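Arabinosyltransferase C (Mycobacterium tuberculosis, PDB 3PTY) is probably an arabinosyltransferase that polymerises arabinose into cell-wall arabinan, its C-terminal extracellular domain, described here, serving as a lectin-like carbohydrate-binding module. Local coordinates at residues A[31-43]-A[327-339]. Numbering follows the deposited sequence.
Sequences CGLAEDVLVELDP and VASYLKDDWFRDW. With AFO (octyl alpha-D-arabinofuranoside), chain B.
Val-37 lays its CG2 methyl almost squarely over the six-membered ring of Trp-339, 3.9 Å from the ring centroid and 9° off the normal, a CH-pi contact. Its other methyl, CG1, turned anti to the backbone N (chi1 175°), bears on the same indole at CZ2, 3.6 Å away. The indole is fixed in its rotation by NE1, which donates almost in the ring plane to Ser-329 OG at 2.8 Å. Beside it, Leu-33 and Leu-331 cross at about a right angle and meet through their CD1 methyls, while Trp-267 of the second subunit packs on Leu-331 and Trp-339.

Val-37, Ser-329 and Leu-331 point to one face of an antiparallel pair, strand 37-40 against the end of strand 322-331, within the mixed sheet of this C-terminal domain, and Trp-339 packs against that face. Reciprocal backbone bonds join Leu-38 and Tyr-330, and beyond them Lys-332 N donates to Asp-36 O as the chain enters a type I beta turn.

On the other face, Leu-38 pushes CD1 against the edge of the Trp-335 ring, 3.5 Å from CH2. Glu-40 and Tyr-330 join at their polar ends: extended beyond CG, the glutamate brings OE1 within 2.6 Å of Tyr-330 OH, which donates to the syn side of the carboxylate, somewhat out of its plane, with carboxylate and ring planes 51° apart. Glu-40 OE2 forms a salt bridge with Arg-246, so both carboxylate oxygens of this buried acid are engaged. Within the turn, Asp-333 CB touches the C8' end of the octyl chain of the bound arabinofuranoside at 3.5 Å, and further on Arg-337 meets that chain with its guanidinium edge.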
# COMPACT_ATOMS: atom_id res chain seq x y z
N CYS A 31 -6.94 21.69 1.72
CA CYS A 31 -6.97 20.44 0.98
C CYS A 31 -5.83 19.51 1.38
O CYS A 31 -5.36 18.69 0.58
CB CYS A 31 -7.02 20.72 -0.53
SG CYS A 31 -8.65 21.43 -1.03
N GLY A 32 -5.42 19.62 2.64
CA GLY A 32 -4.45 18.71 3.22
C GLY A 32 -3.17 18.62 2.41
O GLY A 32 -2.58 19.62 2.03
N LEU A 33 -2.74 17.39 2.16
CA LEU A 33 -1.47 17.14 1.48
C LEU A 33 -1.50 17.55 -0.00
O LEU A 33 -0.45 17.72 -0.62
CB LEU A 33 -1.11 15.66 1.62
CG LEU A 33 0.28 15.20 1.21
CD1 LEU A 33 1.35 15.98 1.96
CD2 LEU A 33 0.41 13.71 1.47
N ALA A 34 -2.69 17.71 -0.57
CA ALA A 34 -2.81 18.04 -1.99
C ALA A 34 -2.19 19.39 -2.33
O ALA A 34 -1.86 19.67 -3.48
CB ALA A 34 -4.28 18.00 -2.44
N GLU A 35 -2.04 20.25 -1.32
CA GLU A 35 -1.44 21.56 -1.54
C GLU A 35 0.09 21.49 -1.46
O GLU A 35 0.77 22.41 -1.89
CB GLU A 35 -1.97 22.56 -0.51
CG GLU A 35 -3.48 22.77 -0.58
CD GLU A 35 -4.02 23.66 0.53
OE1 GLU A 35 -5.26 23.70 0.70
OE2 GLU A 35 -3.22 24.32 1.23
N ASP A 36 0.62 20.40 -0.91
CA ASP A 36 2.07 20.29 -0.69
C ASP A 36 2.77 19.37 -1.68
O ASP A 36 3.99 19.45 -1.86
CB ASP A 36 2.37 19.84 0.74
CG ASP A 36 2.10 20.94 1.76
OD1 ASP A 36 1.18 21.76 1.54
OD2 ASP A 36 2.81 20.99 2.79
N VAL A 37 2.02 18.46 -2.31
CA VAL A 37 2.60 17.63 -3.37
C VAL A 37 2.62 18.44 -4.66
O VAL A 37 1.60 18.96 -5.09
CB VAL A 37 1.80 16.31 -3.57
CG1 VAL A 37 2.35 15.52 -4.76
CG2 VAL A 37 1.85 15.46 -2.31
N LEU A 38 3.81 18.58 -5.25
CA LEU A 38 3.97 19.32 -6.49
C LEU A 38 4.14 18.33 -7.64
O LEU A 38 5.00 17.47 -7.60
CB LEU A 38 5.18 20.26 -6.41
CG LEU A 38 5.11 21.32 -5.30
CD1 LEU A 38 6.27 22.31 -5.40
CD2 LEU A 38 3.78 22.05 -5.38
N VAL A 39 3.31 18.47 -8.67
CA VAL A 39 3.22 17.46 -9.72
C VAL A 39 3.80 17.98 -11.02
O VAL A 39 3.51 19.10 -11.44
CB VAL A 39 1.76 17.05 -9.96
CG1 VAL A 39 1.65 16.09 -11.13
CG2 VAL A 39 1.16 16.45 -8.68
N GLU A 40 4.63 17.15 -11.66
CA GLU A 40 5.28 17.51 -12.91
C GLU A 40 4.72 16.66 -14.03
O GLU A 40 5.24 15.59 -14.34
CB GLU A 40 6.80 17.28 -12.78
CG GLU A 40 7.57 17.55 -14.06
CD GLU A 40 9.04 17.17 -13.95
OE1 GLU A 40 9.40 16.30 -13.12
OE2 GLU A 40 9.84 17.75 -14.72
N LEU A 41 3.63 17.12 -14.64
CA LEU A 41 2.94 16.35 -15.67
C LEU A 41 3.73 16.25 -16.97
O LEU A 41 3.58 15.28 -17.72
CB LEU A 41 1.57 16.97 -15.99
CG LEU A 41 0.45 16.74 -14.97
CD1 LEU A 41 -0.84 17.35 -15.49
CD2 LEU A 41 0.28 15.25 -14.73
N ASP A 42 4.55 17.25 -17.25
CA ASP A 42 5.28 17.29 -18.52
C ASP A 42 6.76 17.47 -18.26
O ASP A 42 7.28 18.58 -18.35
CB ASP A 42 4.75 18.42 -19.40
CG ASP A 42 5.34 18.38 -20.80
OD1 ASP A 42 6.15 17.47 -21.09
OD2 ASP A 42 4.99 19.26 -21.61
N PRO A 43 7.46 16.39 -17.93
CA PRO A 43 8.90 16.47 -17.65
C PRO A 43 9.69 17.00 -18.85
O PRO A 43 10.74 17.60 -18.67
CB PRO A 43 9.27 15.01 -17.35
CG PRO A 43 8.16 14.19 -17.98
CD PRO A 43 6.94 15.02 -17.72
N VAL A 327 3.10 9.69 -12.35
CA VAL A 327 3.57 10.98 -12.82
C VAL A 327 4.62 11.50 -11.85
O VAL A 327 4.58 11.20 -10.65
CB VAL A 327 2.43 11.99 -12.99
CG1 VAL A 327 1.39 11.47 -13.99
CG2 VAL A 327 1.77 12.26 -11.65
N ALA A 328 5.57 12.27 -12.35
CA ALA A 328 6.63 12.78 -11.49
C ALA A 328 6.03 13.73 -10.46
O ALA A 328 5.21 14.57 -10.80
CB ALA A 328 7.70 13.49 -12.32
N SER A 329 6.43 13.60 -9.20
CA SER A 329 5.95 14.53 -8.18
C SER A 329 6.98 14.71 -7.07
O SER A 329 7.86 13.86 -6.89
CB SER A 329 4.62 14.04 -7.60
OG SER A 329 4.83 12.89 -6.79
N TYR A 330 6.83 15.79 -6.31
CA TYR A 330 7.80 16.17 -5.27
C TYR A 330 7.05 16.77 -4.09
O TYR A 330 6.08 17.50 -4.28
CB TYR A 330 8.79 17.20 -5.83
CG TYR A 330 9.32 16.80 -7.19
CD1 TYR A 330 8.64 17.14 -8.34
CD2 TYR A 330 10.49 16.07 -7.31
CE1 TYR A 330 9.10 16.76 -9.59
CE2 TYR A 330 10.97 15.68 -8.56
CZ TYR A 330 10.27 16.03 -9.69
OH TYR A 330 10.72 15.66 -10.94
N LEU A 331 7.50 16.48 -2.88
CA LEU A 331 6.88 17.07 -1.69
C LEU A 331 7.56 18.41 -1.36
O LEU A 331 8.74 18.44 -1.03
CB LEU A 331 7.01 16.12 -0.50
CG LEU A 331 6.36 16.59 0.80
CD1 LEU A 331 4.85 16.75 0.61
CD2 LEU A 331 6.66 15.61 1.94
N LYS A 332 6.81 19.50 -1.44
CA LYS A 332 7.33 20.84 -1.16
C LYS A 332 8.07 20.97 0.19
O LYS A 332 9.08 21.68 0.30
CB LYS A 332 6.19 21.86 -1.22
CG LYS A 332 6.59 23.28 -0.91
CD LYS A 332 5.42 24.24 -1.13
CE LYS A 332 4.26 23.91 -0.20
NZ LYS A 332 3.31 25.06 -0.09
N ASP A 333 7.56 20.28 1.21
CA ASP A 333 8.12 20.33 2.57
C ASP A 333 9.45 19.59 2.74
O ASP A 333 10.19 19.84 3.70
CB ASP A 333 7.12 19.77 3.57
CG ASP A 333 5.77 20.43 3.46
OD1 ASP A 333 4.90 19.90 2.73
OD2 ASP A 333 5.58 21.50 4.09
N ASP A 334 9.75 18.66 1.84
CA ASP A 334 10.98 17.89 1.91
C ASP A 334 11.26 17.30 0.56
O ASP A 334 10.71 16.26 0.22
CB ASP A 334 10.87 16.77 2.97
CG ASP A 334 12.16 15.98 3.13
OD1 ASP A 334 13.13 16.17 2.33
OD2 ASP A 334 12.21 15.15 4.07
N TRP A 335 12.14 17.94 -0.21
CA TRP A 335 12.35 17.58 -1.61
C TRP A 335 13.00 16.22 -1.76
O TRP A 335 13.07 15.68 -2.86
CB TRP A 335 13.22 18.62 -2.32
CG TRP A 335 12.70 20.03 -2.27
CD1 TRP A 335 13.24 21.08 -1.59
CD2 TRP A 335 11.54 20.54 -2.95
NE1 TRP A 335 12.48 22.21 -1.79
CE2 TRP A 335 11.44 21.91 -2.62
CE3 TRP A 335 10.58 19.98 -3.79
CZ2 TRP A 335 10.41 22.72 -3.10
CZ3 TRP A 335 9.56 20.79 -4.28
CH2 TRP A 335 9.49 22.15 -3.93
N PHE A 336 13.50 15.67 -0.66
CA PHE A 336 14.18 14.38 -0.70
C PHE A 336 13.30 13.26 -0.14
O PHE A 336 13.75 12.12 -0.01
CB PHE A 336 15.51 14.43 0.08
CG PHE A 336 16.53 15.38 -0.51
CD1 PHE A 336 17.65 15.74 0.22
CD2 PHE A 336 16.36 15.91 -1.78
CE1 PHE A 336 18.60 16.61 -0.31
CE2 PHE A 336 17.29 16.78 -2.32
CZ PHE A 336 18.41 17.13 -1.59
N ARG A 337 12.06 13.57 0.20
CA ARG A 337 11.15 12.57 0.76
C ARG A 337 10.39 11.82 -0.33
O ARG A 337 9.78 12.43 -1.21
CB ARG A 337 10.18 13.24 1.74
CG ARG A 337 8.95 12.41 2.08
CD ARG A 337 9.31 11.23 2.94
NE ARG A 337 9.69 11.67 4.28
CZ ARG A 337 10.05 10.85 5.26
NH1 ARG A 337 10.06 9.53 5.05
NH2 ARG A 337 10.38 11.34 6.44
N ASP A 338 10.44 10.49 -0.29
CA ASP A 338 9.57 9.66 -1.13
C ASP A 338 8.18 9.62 -0.46
O ASP A 338 7.90 8.76 0.37
CB ASP A 338 10.15 8.24 -1.28
CG ASP A 338 9.48 7.44 -2.39
OD1 ASP A 338 8.61 7.98 -3.10
OD2 ASP A 338 9.82 6.25 -2.56
N TRP A 339 7.33 10.58 -0.79
CA TRP A 339 6.06 10.75 -0.07
C TRP A 339 5.05 9.65 -0.40
O TRP A 339 4.17 9.35 0.42
CB TRP A 339 5.44 12.12 -0.36
CG TRP A 339 4.93 12.25 -1.77
CD1 TRP A 339 5.62 12.72 -2.86
CD2 TRP A 339 3.62 11.91 -2.25
NE1 TRP A 339 4.83 12.69 -3.97
CE2 TRP A 339 3.60 12.19 -3.63
CE3 TRP A 339 2.48 11.38 -1.64
CZ2 TRP A 339 2.47 11.96 -4.41
CZ3 TRP A 339 1.35 11.16 -2.42
CH2 TRP A 339 1.36 11.45 -3.79
C1 AFO B . 6.62 10.63 9.50
O1 AFO B . 7.14 11.90 9.11
C2 AFO B . 5.11 10.69 9.31
O2 AFO B . 4.60 9.53 8.64
C3 AFO B . 4.51 10.84 10.69
O3 AFO B . 3.79 12.06 10.75
C4 AFO B . 5.70 10.91 11.64
O4 AFO B . 6.84 10.43 10.91
C5 AFO B . 5.50 10.13 12.93
O5 AFO B . 6.40 10.62 13.93
C1' AFO B . 8.54 12.04 9.32
C2' AFO B . 8.88 13.52 9.14
C3' AFO B . 10.36 13.74 8.81
C4' AFO B . 10.67 15.23 8.89
C5' AFO B . 9.41 16.07 8.70
C6' AFO B . 8.96 16.14 7.24
C7' AFO B . 7.58 16.80 7.13
C8' AFO B . 7.16 16.96 5.69
O HOH W 1 5.12 12.98 -15.10